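PDB 4GGT: bradavidin 2 from Bradyrhizobium japonicum, which binds biotin, as a member of the avidin family built on an eight-stranded antiparallel beta barrel, and is probably secreted. Local coordinates for residues Q43-Q48 / V67-C72; R20-L25 / F38-Q43; S90-Y95 / R104-D109; G84-T89 / I110-W115. One frame throughout, in Å; residues are numbered along the deposited sequence.

Contact 1 of 4, residues Q43-Q48 / V67-C72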
loop_
_atom_site.group_PDB
_atom_site.type_symbol
_atom_site.label_atom_id
_atom_site.label_comp_id
_atom_site.label_asym_id
_atom_site.label_seq_id
_atom_site.Cartn_x
_atom_site.Cartn_y
_atom_site.Cartn_z
ATOM N N GLN A 43 -8.900 10.341 -8.210
ATOM C CA GLN A 43 -9.303 11.734 -8.347
ATOM C C GLN A 43 -10.304 12.038 -7.256
ATOM O O GLN A 43 -11.181 11.231 -6.967
ATOM C CB GLN A 43 -9.949 12.003 -9.724
ATOM C CG GLN A 43 -9.949 13.471 -10.105
ATOM C CD GLN A 43 -8.659 13.925 -10.783
ATOM O OE1 GLN A 43 -7.650 13.205 -10.790
ATOM N NE2 GLN A 43 -8.688 15.130 -11.357
ATOM N N GLY A 44 -10.180 13.201 -6.631
ATOM C CA GLY A 44 -11.122 13.533 -5.563
ATOM C C GLY A 44 -10.557 13.317 -4.167
ATOM O O GLY A 44 -10.955 14.006 -3.221
ATOM N N PHE A 45 -9.640 12.359 -4.038
ATOM C CA PHE A 45 -8.919 12.130 -2.763
ATOM C C PHE A 45 -7.839 13.182 -2.579
ATOM O O PHE A 45 -6.955 13.304 -3.413
ATOM C CB PHE A 45 -8.312 10.729 -2.791
ATOM C CG PHE A 45 -7.514 10.373 -1.546
ATOM C CD1 PHE A 45 -8.036 10.597 -0.279
ATOM C CD2 PHE A 45 -6.258 9.814 -1.670
ATOM C CE1 PHE A 45 -7.289 10.258 0.865
ATOM C CE2 PHE A 45 -5.504 9.454 -0.532
ATOM C CZ PHE A 45 -6.028 9.676 0.713
ATOM N N ALA A 46 -7.889 13.955 -1.489
ATOM C CA ALA A 46 -7.019 15.122 -1.349
ATOM C C ALA A 46 -5.514 14.829 -1.312
ATOM O O ALA A 46 -4.687 15.737 -1.460
ATOM C CB ALA A 46 -7.474 16.007 -0.149
ATOM N N CYS A 47 -5.156 13.549 -1.152
ATOM C CA CYS A 47 -3.754 13.148 -1.065
ATOM C C CYS A 47 -3.349 12.307 -2.260
ATOM O O CYS A 47 -2.244 11.766 -2.291
ATOM C CB CYS A 47 -3.463 12.343 0.214
ATOM S SG CYS A 47 -3.466 13.378 1.677
ATOM N N GLN A 48 -4.218 12.230 -3.260
ATOM C CA GLN A 48 -3.835 11.540 -4.477
ATOM C C GLN A 48 -2.661 12.250 -5.127
ATOM O O GLN A 48 -2.521 13.473 -5.036
ATOM C CB GLN A 48 -5.024 11.438 -5.429
ATOM C CG GLN A 48 -5.436 12.751 -6.106
ATOM C CD GLN A 48 -4.802 12.971 -7.477
ATOM O OE1 GLN A 48 -4.468 14.110 -7.853
ATOM N NE2 GLN A 48 -4.641 11.895 -8.234
ATOM N N VAL A 67 0.666 2.621 4.798
ATOM C CA VAL A 67 0.940 3.922 4.246
ATOM C C VAL A 67 0.091 4.965 4.997
ATOM O O VAL A 67 -1.102 4.769 5.178
ATOM C CB VAL A 67 0.589 3.984 2.753
ATOM C CG1 VAL A 67 0.782 5.403 2.207
ATOM C CG2 VAL A 67 1.470 2.958 1.974
ATOM N N THR A 68 0.716 6.059 5.419
ATOM C CA THR A 68 -0.026 7.144 6.100
ATOM C C THR A 68 -0.120 8.344 5.157
ATOM O O THR A 68 0.900 8.879 4.683
ATOM C CB THR A 68 0.646 7.481 7.452
ATOM O OG1 THR A 68 0.514 6.339 8.284
ATOM C CG2 THR A 68 -0.068 8.681 8.123
ATOM N N PHE A 69 -1.351 8.696 4.790
ATOM C CA PHE A 69 -1.577 9.813 3.870
ATOM C C PHE A 69 -1.700 11.041 4.772
ATOM O O PHE A 69 -2.787 11.355 5.285
ATOM C CB PHE A 69 -2.840 9.605 3.026
ATOM C CG PHE A 69 -2.823 8.314 2.237
ATOM C CD1 PHE A 69 -3.394 7.167 2.772
ATOM C CD2 PHE A 69 -2.171 8.258 1.009
ATOM C CE1 PHE A 69 -3.356 5.950 2.048
ATOM C CE2 PHE A 69 -2.110 7.060 0.270
ATOM C CZ PHE A 69 -2.702 5.924 0.784
ATOM N N ALA A 70 -0.565 11.675 5.022
ATOM C CA ALA A 70 -0.432 12.546 6.200
ATOM C C ALA A 70 -1.384 13.724 6.167
ATOM O O ALA A 70 -2.006 14.050 7.205
ATOM C CB ALA A 70 1.000 13.009 6.363
ATOM N N GLN A 71 -1.527 14.335 4.996
ATOM C CA GLN A 71 -2.332 15.565 4.888
ATOM C C GLN A 71 -3.839 15.288 4.973
ATOM O O GLN A 71 -4.639 16.208 5.150
ATOM C CB GLN A 71 -1.963 16.340 3.608
ATOM C CG GLN A 71 -0.571 17.013 3.645
ATOM C CD GLN A 71 0.591 16.032 3.743
ATOM O OE1 GLN A 71 1.476 16.181 4.601
ATOM N NE2 GLN A 71 0.588 15.013 2.887
ATOM N N CYS A 72 -4.210 14.010 4.885
ATOM C CA CYS A 72 -5.591 13.542 4.881
ATOM C C CYS A 72 -6.020 12.812 6.163
ATOM O O CYS A 72 -7.128 12.283 6.227
ATOM C CB CYS A 72 -5.803 12.625 3.664
ATOM S SG CYS A 72 -5.520 13.551 2.102
#

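Contact 2 of 4, residues R20-L25 / F38-Q43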
loop_
_atom_site.group_PDB
_atom_site.type_symbol
_atom_site.label_atom_id
_atom_site.label_comp_id
_atom_site.label_asym_id
_atom_site.label_seq_id
_atom_site.Cartn_x
_atom_site.Cartn_y
_atom_site.Cartn_z
ATOM N N ARG A 20 -6.975 -0.166 -9.220
ATOM C CA ARG A 20 -7.396 1.247 -9.165
ATOM C C ARG A 20 -6.301 2.211 -9.680
ATOM O O ARG A 20 -6.520 3.428 -9.724
ATOM C CB ARG A 20 -7.763 1.654 -7.719
ATOM C CG ARG A 20 -8.609 0.651 -6.926
ATOM C CD ARG A 20 -8.677 1.030 -5.444
ATOM N NE ARG A 20 -8.631 -0.136 -4.555
ATOM C CZ ARG A 20 -9.690 -0.742 -4.009
ATOM N NH1 ARG A 20 -10.936 -0.314 -4.238
ATOM N NH2 ARG A 20 -9.501 -1.791 -3.223
ATOM N N GLY A 21 -5.116 1.680 -10.008
ATOM C CA GLY A 21 -4.002 2.484 -10.508
ATOM C C GLY A 21 -3.064 3.099 -9.478
ATOM O O GLY A 21 -2.238 3.963 -9.810
ATOM N N SER A 22 -3.209 2.688 -8.227
ATOM C CA SER A 22 -2.263 3.084 -7.183
ATOM C C SER A 22 -0.929 2.399 -7.433
ATOM O O SER A 22 -0.903 1.309 -7.996
ATOM C CB SER A 22 -2.824 2.735 -5.806
ATOM O OG SER A 22 -3.908 3.622 -5.517
ATOM N N GLU A 23 0.155 3.087 -7.080
ATOM C CA GLU A 23 1.512 2.631 -7.370
ATOM C C GLU A 23 2.242 2.283 -6.091
ATOM O O GLU A 23 2.217 3.047 -5.124
ATOM C CB GLU A 23 2.329 3.779 -7.983
ATOM C CG GLU A 23 1.963 4.237 -9.409
ATOM C CD GLU A 23 2.856 5.405 -9.780
ATOM O OE1 GLU A 23 2.641 6.512 -9.249
ATOM O OE2 GLU A 23 3.813 5.206 -10.558
ATOM N N LEU A 24 3.012 1.200 -6.146
ATOM C CA LEU A 24 3.837 0.764 -5.043
ATOM C C LEU A 24 5.239 0.525 -5.573
ATOM O O LEU A 24 5.453 -0.404 -6.339
ATOM C CB LEU A 24 3.279 -0.532 -4.436
ATOM C CG LEU A 24 4.097 -1.186 -3.306
ATOM C CD1 LEU A 24 4.317 -0.238 -2.106
ATOM C CD2 LEU A 24 3.470 -2.510 -2.864
ATOM N N LEU A 25 6.172 1.397 -5.177
ATOM C CA LEU A 25 7.583 1.241 -5.577
ATOM C C LEU A 25 8.370 0.660 -4.407
ATOM O O LEU A 25 8.366 1.211 -3.302
ATOM C CB LEU A 25 8.157 2.620 -5.959
ATOM C CG LEU A 25 9.242 2.846 -6.996
ATOM C CD1 LEU A 25 10.045 4.104 -6.563
ATOM C CD2 LEU A 25 10.119 1.628 -7.342
ATOM N N PHE A 38 4.450 4.799 -1.961
ATOM C CA PHE A 38 3.147 4.436 -2.448
ATOM C C PHE A 38 2.491 5.720 -2.906
ATOM O O PHE A 38 2.568 6.742 -2.197
ATOM C CB PHE A 38 2.321 3.866 -1.304
ATOM C CG PHE A 38 0.956 3.400 -1.709
ATOM C CD1 PHE A 38 0.739 2.062 -2.091
ATOM C CD2 PHE A 38 -0.105 4.295 -1.744
ATOM C CE1 PHE A 38 -0.546 1.646 -2.461
ATOM C CE2 PHE A 38 -1.375 3.896 -2.110
ATOM C CZ PHE A 38 -1.607 2.562 -2.478
ATOM N N THR A 39 1.861 5.681 -4.054
ATOM C CA THR A 39 1.038 6.834 -4.428
ATOM C C THR A 39 -0.331 6.461 -4.958
ATOM O O THR A 39 -0.473 5.571 -5.765
ATOM C CB THR A 39 1.838 8.017 -5.128
ATOM O OG1 THR A 39 1.046 8.776 -6.094
ATOM C CG2 THR A 39 3.227 7.653 -5.580
ATOM N N ASN A 40 -1.344 7.077 -4.362
ATOM C CA ASN A 40 -2.733 6.853 -4.700
ATOM C C ASN A 40 -3.035 7.759 -5.881
ATOM O O ASN A 40 -2.434 8.827 -6.002
ATOM C CB ASN A 40 -3.603 7.234 -3.480
ATOM C CG ASN A 40 -5.086 7.188 -3.766
ATOM O OD1 ASN A 40 -5.776 6.219 -3.425
ATOM N ND2 ASN A 40 -5.592 8.237 -4.400
ATOM N N HIS A 41 -3.924 7.318 -6.765
ATOM C CA HIS A 41 -4.271 8.124 -7.928
ATOM C C HIS A 41 -5.770 8.284 -8.102
ATOM O O HIS A 41 -6.268 8.405 -9.236
ATOM C CB HIS A 41 -3.601 7.580 -9.189
ATOM C CG HIS A 41 -2.155 7.937 -9.292
ATOM N ND1 HIS A 41 -1.141 7.035 -9.047
ATOM C CD2 HIS A 41 -1.553 9.112 -9.580
ATOM C CE1 HIS A 41 0.025 7.638 -9.200
ATOM N NE2 HIS A 41 -0.200 8.903 -9.521
ATOM N N ALA A 42 -6.491 8.311 -6.980
ATOM C CA ALA A 42 -7.946 8.453 -7.008
ATOM C C ALA A 42 -8.322 9.930 -7.085
ATOM O O ALA A 42 -8.065 10.705 -6.145
ATOM C CB ALA A 42 -8.574 7.802 -5.790
ATOM N N GLN A 43 -8.900 10.341 -8.210
ATOM C CA GLN A 43 -9.303 11.734 -8.347
ATOM C C GLN A 43 -10.304 12.038 -7.256
ATOM O O GLN A 43 -11.181 11.231 -6.967
ATOM C CB GLN A 43 -9.949 12.003 -9.724
ATOM C CG GLN A 43 -9.949 13.471 -10.105
ATOM C CD GLN A 43 -8.659 13.925 -10.783
ATOM O OE1 GLN A 43 -7.650 13.205 -10.790
ATOM N NE2 GLN A 43 -8.688 15.130 -11.357
HETATM O O HOH W 1 -5.483 4.971 -7.086
#

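Contact 3 of 4, residues S90-Y95 / R104-D109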
loop_
_atom_site.group_PDB
_atom_site.type_symbol
_atom_site.label_atom_id
_atom_site.label_comp_id
_atom_site.label_asym_id
_atom_site.label_seq_id
_atom_site.Cartn_x
_atom_site.Cartn_y
_atom_site.Cartn_z
ATOM N N SER A 90 -5.548 -7.948 1.489
ATOM C CA SER A 90 -6.753 -7.313 2.041
ATOM C C SER A 90 -6.292 -6.013 2.703
ATOM O O SER A 90 -5.151 -5.914 3.119
ATOM C CB SER A 90 -7.452 -8.185 3.075
ATOM O OG SER A 90 -6.583 -8.549 4.157
ATOM N N TRP A 91 -7.157 -5.009 2.772
ATOM C CA TRP A 91 -6.723 -3.796 3.468
ATOM C C TRP A 91 -7.760 -3.248 4.419
ATOM O O TRP A 91 -8.933 -3.578 4.306
ATOM C CB TRP A 91 -6.267 -2.726 2.481
ATOM C CG TRP A 91 -7.274 -2.452 1.422
ATOM C CD1 TRP A 91 -7.266 -2.938 0.151
ATOM C CD2 TRP A 91 -8.461 -1.635 1.544
ATOM N NE1 TRP A 91 -8.349 -2.447 -0.537
ATOM C CE2 TRP A 91 -9.107 -1.665 0.294
ATOM C CE3 TRP A 91 -9.018 -0.859 2.581
ATOM C CZ2 TRP A 91 -10.295 -0.953 0.037
ATOM C CZ3 TRP A 91 -10.213 -0.174 2.345
ATOM C CH2 TRP A 91 -10.837 -0.214 1.077
ATOM N N THR A 92 -7.305 -2.412 5.350
ATOM C CA THR A 92 -8.179 -1.749 6.312
ATOM C C THR A 92 -7.685 -0.298 6.290
ATOM O O THR A 92 -6.485 -0.065 6.412
ATOM C CB THR A 92 -8.011 -2.357 7.710
ATOM O OG1 THR A 92 -8.414 -3.737 7.690
ATOM C CG2 THR A 92 -8.844 -1.593 8.778
ATOM N N LEU A 93 -8.617 0.632 6.049
ATOM C CA LEU A 93 -8.363 2.079 5.982
ATOM C C LEU A 93 -8.974 2.678 7.247
ATOM O O LEU A 93 -10.111 2.362 7.609
ATOM C CB LEU A 93 -9.070 2.676 4.759
ATOM C CG LEU A 93 -9.301 4.193 4.775
ATOM C CD1 LEU A 93 -7.958 4.901 4.582
ATOM C CD2 LEU A 93 -10.345 4.629 3.721
ATOM N N PHE A 94 -8.212 3.524 7.924
ATOM C CA PHE A 94 -8.756 4.330 9.021
ATOM C C PHE A 94 -8.649 5.788 8.658
ATOM O O PHE A 94 -7.619 6.233 8.191
ATOM C CB PHE A 94 -8.020 4.039 10.322
ATOM C CG PHE A 94 -8.730 3.028 11.189
ATOM C CD1 PHE A 94 -8.510 1.666 11.017
ATOM C CD2 PHE A 94 -9.688 3.442 12.106
ATOM C CE1 PHE A 94 -9.189 0.727 11.792
ATOM C CE2 PHE A 94 -10.376 2.515 12.897
ATOM C CZ PHE A 94 -10.107 1.151 12.744
ATOM N N TYR A 95 -9.745 6.524 8.809
ATOM C CA TYR A 95 -9.762 7.927 8.419
ATOM C C TYR A 95 -10.746 8.663 9.293
ATOM O O TYR A 95 -11.368 8.063 10.161
ATOM C CB TYR A 95 -10.111 8.093 6.927
ATOM C CG TYR A 95 -11.510 7.656 6.518
ATOM C CD1 TYR A 95 -11.926 6.339 6.666
ATOM C CD2 TYR A 95 -12.400 8.570 5.933
ATOM C CE1 TYR A 95 -13.193 5.933 6.271
ATOM C CE2 TYR A 95 -13.671 8.173 5.532
ATOM C CZ TYR A 95 -14.057 6.853 5.711
ATOM O OH TYR A 95 -15.311 6.433 5.327
ATOM N N ARG A 104 -13.813 3.519 9.600
ATOM C CA ARG A 104 -12.968 2.497 8.985
ATOM C C ARG A 104 -13.637 1.888 7.766
ATOM O O ARG A 104 -14.872 1.854 7.665
ATOM C CB ARG A 104 -12.523 1.438 9.995
ATOM C CG ARG A 104 -13.163 0.058 9.911
ATOM C CD ARG A 104 -12.804 -0.733 11.152
ATOM N NE ARG A 104 -13.169 -2.144 11.082
ATOM C CZ ARG A 104 -14.370 -2.641 11.374
ATOM N NH1 ARG A 104 -15.371 -1.846 11.741
ATOM N NH2 ARG A 104 -14.572 -3.945 11.287
ATOM N N LEU A 105 -12.807 1.445 6.826
ATOM C CA LEU A 105 -13.285 0.768 5.630
ATOM C C LEU A 105 -12.377 -0.420 5.407
ATOM O O LEU A 105 -11.214 -0.396 5.798
ATOM C CB LEU A 105 -13.236 1.706 4.432
ATOM C CG LEU A 105 -14.070 1.415 3.177
ATOM C CD1 LEU A 105 -15.554 1.679 3.445
ATOM C CD2 LEU A 105 -13.590 2.284 2.034
ATOM N N LYS A 106 -12.937 -1.469 4.804
ATOM C CA LYS A 106 -12.198 -2.700 4.551
ATOM C C LYS A 106 -12.366 -3.123 3.096
ATOM O O LYS A 106 -13.350 -2.776 2.445
ATOM C CB LYS A 106 -12.645 -3.807 5.502
ATOM C CG LYS A 106 -12.156 -3.620 6.948
ATOM C CD LYS A 106 -12.402 -4.852 7.810
ATOM C CE LYS A 106 -11.860 -4.630 9.219
ATOM N NZ LYS A 106 -12.266 -5.685 10.194
ATOM N N GLY A 107 -11.379 -3.834 2.560
ATOM C CA GLY A 107 -11.437 -4.117 1.133
ATOM C C GLY A 107 -10.328 -5.038 0.712
ATOM O O GLY A 107 -9.636 -5.589 1.556
ATOM N N GLY A 108 -10.224 -5.269 -0.594
ATOM C CA GLY A 108 -9.151 -6.119 -1.133
ATOM C C GLY A 108 -8.484 -5.453 -2.325
ATOM O O GLY A 108 -9.086 -4.600 -2.972
ATOM N N ASP A 109 -7.232 -5.815 -2.598
ATOM C CA ASP A 109 -6.511 -5.296 -3.769
ATOM C C ASP A 109 -5.650 -6.414 -4.283
ATOM O O ASP A 109 -5.119 -7.203 -3.499
ATOM C CB ASP A 109 -5.545 -4.176 -3.378
ATOM C CG ASP A 109 -6.160 -2.790 -3.415
ATOM O OD1 ASP A 109 -7.061 -2.544 -4.251
ATOM O OD2 ASP A 109 -5.658 -1.914 -2.656
#

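Contact 4 of 4, residues G84-T89 / I110-W115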
loop_
_atom_site.group_PDB
_atom_site.type_symbol
_atom_site.label_atom_id
_atom_site.label_comp_id
_atom_site.label_asym_id
_atom_site.label_seq_id
_atom_site.Cartn_x
_atom_site.Cartn_y
_atom_site.Cartn_z
ATOM N N GLY A 84 4.438 -15.075 -7.342
ATOM C CA GLY A 84 5.029 -14.669 -8.611
ATOM C C GLY A 84 4.851 -13.189 -8.873
ATOM O O GLY A 84 5.320 -12.370 -8.093
ATOM N N SER A 85 4.127 -12.850 -9.940
ATOM C CA SER A 85 3.989 -11.464 -10.407
ATOM C C SER A 85 2.720 -10.787 -9.820
ATOM O O SER A 85 2.331 -9.692 -10.209
ATOM C CB SER A 85 3.993 -11.431 -11.942
ATOM O OG SER A 85 4.119 -10.100 -12.412
ATOM N N GLN A 86 2.069 -11.472 -8.885
ATOM C CA GLN A 86 0.828 -10.949 -8.303
ATOM C C GLN A 86 0.883 -10.936 -6.783
ATOM O O GLN A 86 1.496 -11.817 -6.153
ATOM C CB GLN A 86 -0.375 -11.755 -8.800
ATOM C CG GLN A 86 -0.610 -11.523 -10.321
ATOM C CD GLN A 86 -2.064 -11.269 -10.747
ATOM O OE1 GLN A 86 -2.967 -12.056 -10.439
ATOM N NE2 GLN A 86 -2.284 -10.180 -11.515
ATOM N N MET A 87 0.218 -9.946 -6.195
ATOM C CA MET A 87 0.309 -9.728 -4.776
ATOM C C MET A 87 -1.107 -9.495 -4.256
ATOM O O MET A 87 -1.554 -8.342 -4.107
ATOM C CB MET A 87 1.217 -8.522 -4.458
ATOM C CG MET A 87 1.323 -8.227 -2.975
ATOM S SD MET A 87 2.070 -6.630 -2.628
ATOM C CE MET A 87 3.711 -6.774 -3.252
ATOM N N PRO A 88 -1.826 -10.585 -3.968
ATOM C CA PRO A 88 -3.157 -10.376 -3.433
ATOM C C PRO A 88 -3.099 -9.880 -1.998
ATOM O O PRO A 88 -2.271 -10.320 -1.229
ATOM C CB PRO A 88 -3.797 -11.776 -3.511
ATOM C CG PRO A 88 -2.602 -12.740 -3.391
ATOM C CD PRO A 88 -1.459 -12.014 -4.083
ATOM N N THR A 89 -4.006 -8.982 -1.629
ATOM C CA THR A 89 -3.968 -8.388 -0.290
ATOM C C THR A 89 -5.379 -8.057 0.170
ATOM O O THR A 89 -6.310 -7.928 -0.654
ATOM C CB THR A 89 -3.205 -7.027 -0.262
ATOM O OG1 THR A 89 -3.893 -6.086 -1.107
ATOM C CG2 THR A 89 -1.739 -7.158 -0.663
ATOM N N ILE A 110 -5.448 -6.450 -5.594
ATOM C CA ILE A 110 -4.337 -7.278 -6.121
ATOM C C ILE A 110 -3.360 -6.331 -6.812
ATOM O O ILE A 110 -3.731 -5.616 -7.761
ATOM C CB ILE A 110 -4.824 -8.395 -7.101
ATOM C CG1 ILE A 110 -5.928 -9.237 -6.456
ATOM C CG2 ILE A 110 -3.623 -9.239 -7.586
ATOM C CD1 ILE A 110 -6.554 -10.308 -7.414
ATOM N N PHE A 111 -2.125 -6.315 -6.336
ATOM C CA PHE A 111 -1.070 -5.561 -6.989
ATOM C C PHE A 111 -0.410 -6.515 -7.969
ATOM O O PHE A 111 -0.168 -7.670 -7.643
ATOM C CB PHE A 111 -0.046 -5.092 -5.971
ATOM C CG PHE A 111 -0.574 -4.032 -5.059
ATOM C CD1 PHE A 111 -1.342 -4.375 -3.947
ATOM C CD2 PHE A 111 -0.343 -2.683 -5.343
ATOM C CE1 PHE A 111 -1.879 -3.378 -3.096
ATOM C CE2 PHE A 111 -0.850 -1.656 -4.506
ATOM C CZ PHE A 111 -1.609 -2.013 -3.363
ATOM N N THR A 112 -0.121 -6.006 -9.152
ATOM C CA THR A 112 0.544 -6.792 -10.182
ATOM C C THR A 112 1.873 -6.141 -10.457
ATOM O O THR A 112 1.954 -4.909 -10.552
ATOM C CB THR A 112 -0.316 -6.784 -11.452
ATOM O OG1 THR A 112 -1.515 -7.512 -11.171
ATOM C CG2 THR A 112 0.402 -7.493 -12.595
ATOM N N ARG A 113 2.927 -6.959 -10.536
ATOM C CA ARG A 113 4.245 -6.426 -10.823
ATOM C C ARG A 113 4.347 -5.884 -12.255
ATOM O O ARG A 113 3.950 -6.540 -13.235
ATOM C CB ARG A 113 5.379 -7.403 -10.428
ATOM C CG ARG A 113 6.722 -7.038 -11.081
ATOM C CD ARG A 113 7.915 -6.942 -10.161
ATOM N NE ARG A 113 8.627 -8.182 -10.053
ATOM C CZ ARG A 113 9.959 -8.348 -10.068
ATOM N NH1 ARG A 113 10.839 -7.354 -10.233
ATOM N NH2 ARG A 113 10.413 -9.573 -9.939
ATOM N N VAL A 114 4.842 -4.648 -12.353
ATOM C CA VAL A 114 5.046 -3.963 -13.624
ATOM C C VAL A 114 6.498 -4.068 -14.082
ATOM O O VAL A 114 6.766 -4.396 -15.251
ATOM C CB VAL A 114 4.610 -2.478 -13.543
ATOM C CG1 VAL A 114 4.836 -1.786 -14.877
ATOM C CG2 VAL A 114 3.134 -2.411 -13.154
ATOM N N TRP A 115 7.424 -3.799 -13.168
ATOM C CA TRP A 115 8.833 -4.101 -13.391
ATOM C C TRP A 115 9.543 -4.550 -12.116
ATOM O O TRP A 115 10.697 -4.978 -12.145
ATOM C CB TRP A 115 9.582 -2.964 -14.102
ATOM C CG TRP A 115 9.547 -1.597 -13.479
ATOM C CD1 TRP A 115 8.785 -0.545 -13.875
ATOM C CD2 TRP A 115 10.335 -1.133 -12.379
ATOM N NE1 TRP A 115 9.044 0.557 -13.086
ATOM C CE2 TRP A 115 9.993 0.223 -12.160
ATOM C CE3 TRP A 115 11.297 -1.725 -11.560
ATOM C CZ2 TRP A 115 10.571 0.987 -11.144
ATOM C CZ3 TRP A 115 11.877 -0.962 -10.545
ATOM C CH2 TRP A 115 11.517 0.381 -10.355
ATOM O OXT TRP A 115 8.987 -4.515 -10.998
#

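Contact 1 of 4, residues Q43-Q48 / V67-C72
A disulfide ties the loop that follows strand 33-39 to the short 3-10 segment after strand 62-69, showing how a covalent link fixes a binding loop to a barrel. Cys47 SG lies 2.1 Å from Cys72 SG, with a torsion of 111° about the S-S bond. Beside it Phe45 and Phe69 form a T-shaped pair: the edge of Phe45 points at a face of Phe69, the planes 82° apart. Phe45 CZ approaches Phe69 CG to 3.8 Å, and the opposite face of Phe69 carries Val67 CG1. With CG anti to the backbone N (chi1 179°), the Phe45 ring folds back under its own turn, and Cys47 N sits 3.9 Å above its centre. Cys72 SG meets the same ring obliquely, 4.5 Å from the centroid. Replacing Phe45 with alanine would probably leave the Phe69 face turned to the loop without the ring edge packed on it, and Cys72 SG without its aromatic neighbour. A type I turn from Phe45 to Gln48, closed by Gln48 N to Phe45 O (2.9 Å), sets Cys47 toward its mate. Ala46, in the same turn, contacts biotin in a structure of this protein, marking a biotin-site loop held by a disulfide at the mouth of an avidin barrel.

Contact 2 of 4, residues R20-L25 / F38-Q43
Ser22 and Glu23 meet Phe38 and Thr39 where the antiparallel hairpin of strands 23-28 and 33-39 opens toward the biotin site. Glu23 and Thr39 form a hydrogen-bonded pair: Glu23 N gives a nearly straight bond to Thr39 O (2.9 Å, 171°), and Thr39 N returns one to Glu23 O. Next to them Leu24 and Phe38 are a non-hydrogen-bonded pair, with Leu24 CD1 at the ring edge, 4.3 Å from Phe38 CD1. Phe38 holds CG anti to its own N (chi1 -178°), which lays the ring back along the hairpin so that Glu23 O lies over one face and CZ comes within 3.5 Å of Ser22 CB. Changing Phe38 to alanine would probably open a gap beside Ser22 CB and Leu24 CD1 and leave Trp78 without the ring it meets. At the loop end His41 ND1 makes a weak bond to Gly21 O. In the next shell, Asn18 OD1 accepts a hydrogen bond from Ser22 N. Asn18 and Asn40 both bind biotin in a structure of this protein. One water joins the two segments: it accepts from His41 N at 2.8 Å, donates to Arg20 O, and lies 2.6 Å from Ser22 OG.

Contact 3 of 4, residues S90-Y95 / R104-D109
Trp91 places CG between its backbone N and carbonyl carbon (chi1 52°), and this torsion swings the indole across to strand 103-113. There one face rests on the backbone of Gly107, whose CA lies 3.7 Å from the centroid of the six-membered ring as a CH-pi contact. Gly107 has no side chain, and its CA can therefore lie against the ring. Leu105 lies alongside, pointing the same way, with CD2 at the ring edge 3.8 Å from Trp91 CH2. On the other face of this twisted hairpin, which carries Thr92, Phe94, Arg104 and Lys106, Arg104 CB sits over the centre of the Phe94 ring, 3.7 Å from its centroid, while Arg104 CD meets Phe94 CZ. Four backbone bonds pair Trp91 with Gly107 and Leu93 with Leu105; Leu93 N to Leu105 O is the straightest (2.8 Å, 173°). At the far end Asp109 OD2 is 3.4 Å from Trp91 CD1, the carboxylate and indole planes turned 40° apart. Its oxygens are gripped by a salt bridge from Arg20 and a hydrogen bond from Trp78 NE1. Asp109 contacts biotin in a structure of this protein; Arg20 probably offsets its charge, despite Glu19 close by, and these bonds limit the carboxylate's rotation.

Contact 4 of 4, residues G84-T89 / I110-W115
The Phe111 ring meets strand 86-95 with its edge: Met87 O and Thr89 OG1 both lie near the ring plane, the latter 3.9 Å from Phe111 CE1. Met87 SD sits obliquely off the same ring, 5.1 Å from the centroid, a loose Met-aromatic contact, while Met87 CB and Phe111 CB pack at 4.0 Å. Phe111 and Met87 share the inward face of the sheet, and a chi1 of -70° sets Phe111 CG beside its backbone N. Their backbones form a hydrogen-bonded antiparallel pair. Met87 N reaches Phe111 O at 2.7 Å, and Phe111 N returns a bond to Met87 O. Farther along, Arg113 N gives Ser85 O a straight bond of 2.8 Å. On the outer face Gln86 bends at chi2 to lie beside Thr112, and its NE2 makes a weak bond to Thr112 OG1 (2.8 Å, 122°). Pro88 and Ile110 continue that face, with Pro88 CB 4.4 Å from Ile110 CG1. Thr89 OG1 has its own partner in Asp109 O. The hairpin closes the barrel here: strand 103-113 also pairs with strand 14-17, Thr112 bonding to Lys17, while Met87 packs on Trp16 and reaches Leu63 and Phe65 of strand 62-69, and Phe111 stands edge-to-face with Trp78 of strand 74-80.

In the fold
All four contacts belong to one closed antiparallel barrel of eight strands in sequential order. Contact 2 comes first along the chain and contact 1 follows, the two sharing Gln43, with centres about 10 Å apart. Contacts 3 and 4 lie on one long hairpin, strands 86-95 and 103-113, their centres about 18 Å apart and bridged at Asp109 and Thr89; contact 3 is nearer the hairpin's turn. Contacts 1 and 4, with centres about 22 Å apart, sit on opposite sides of the chain's centre. Arg20 links contact 2 to contact 3, and Phe38 meets Phe111 between contacts 2 and 4. Residues seen to bind biotin are spread over contacts 1, 2 and 3, so distant parts of the sequence assemble the site.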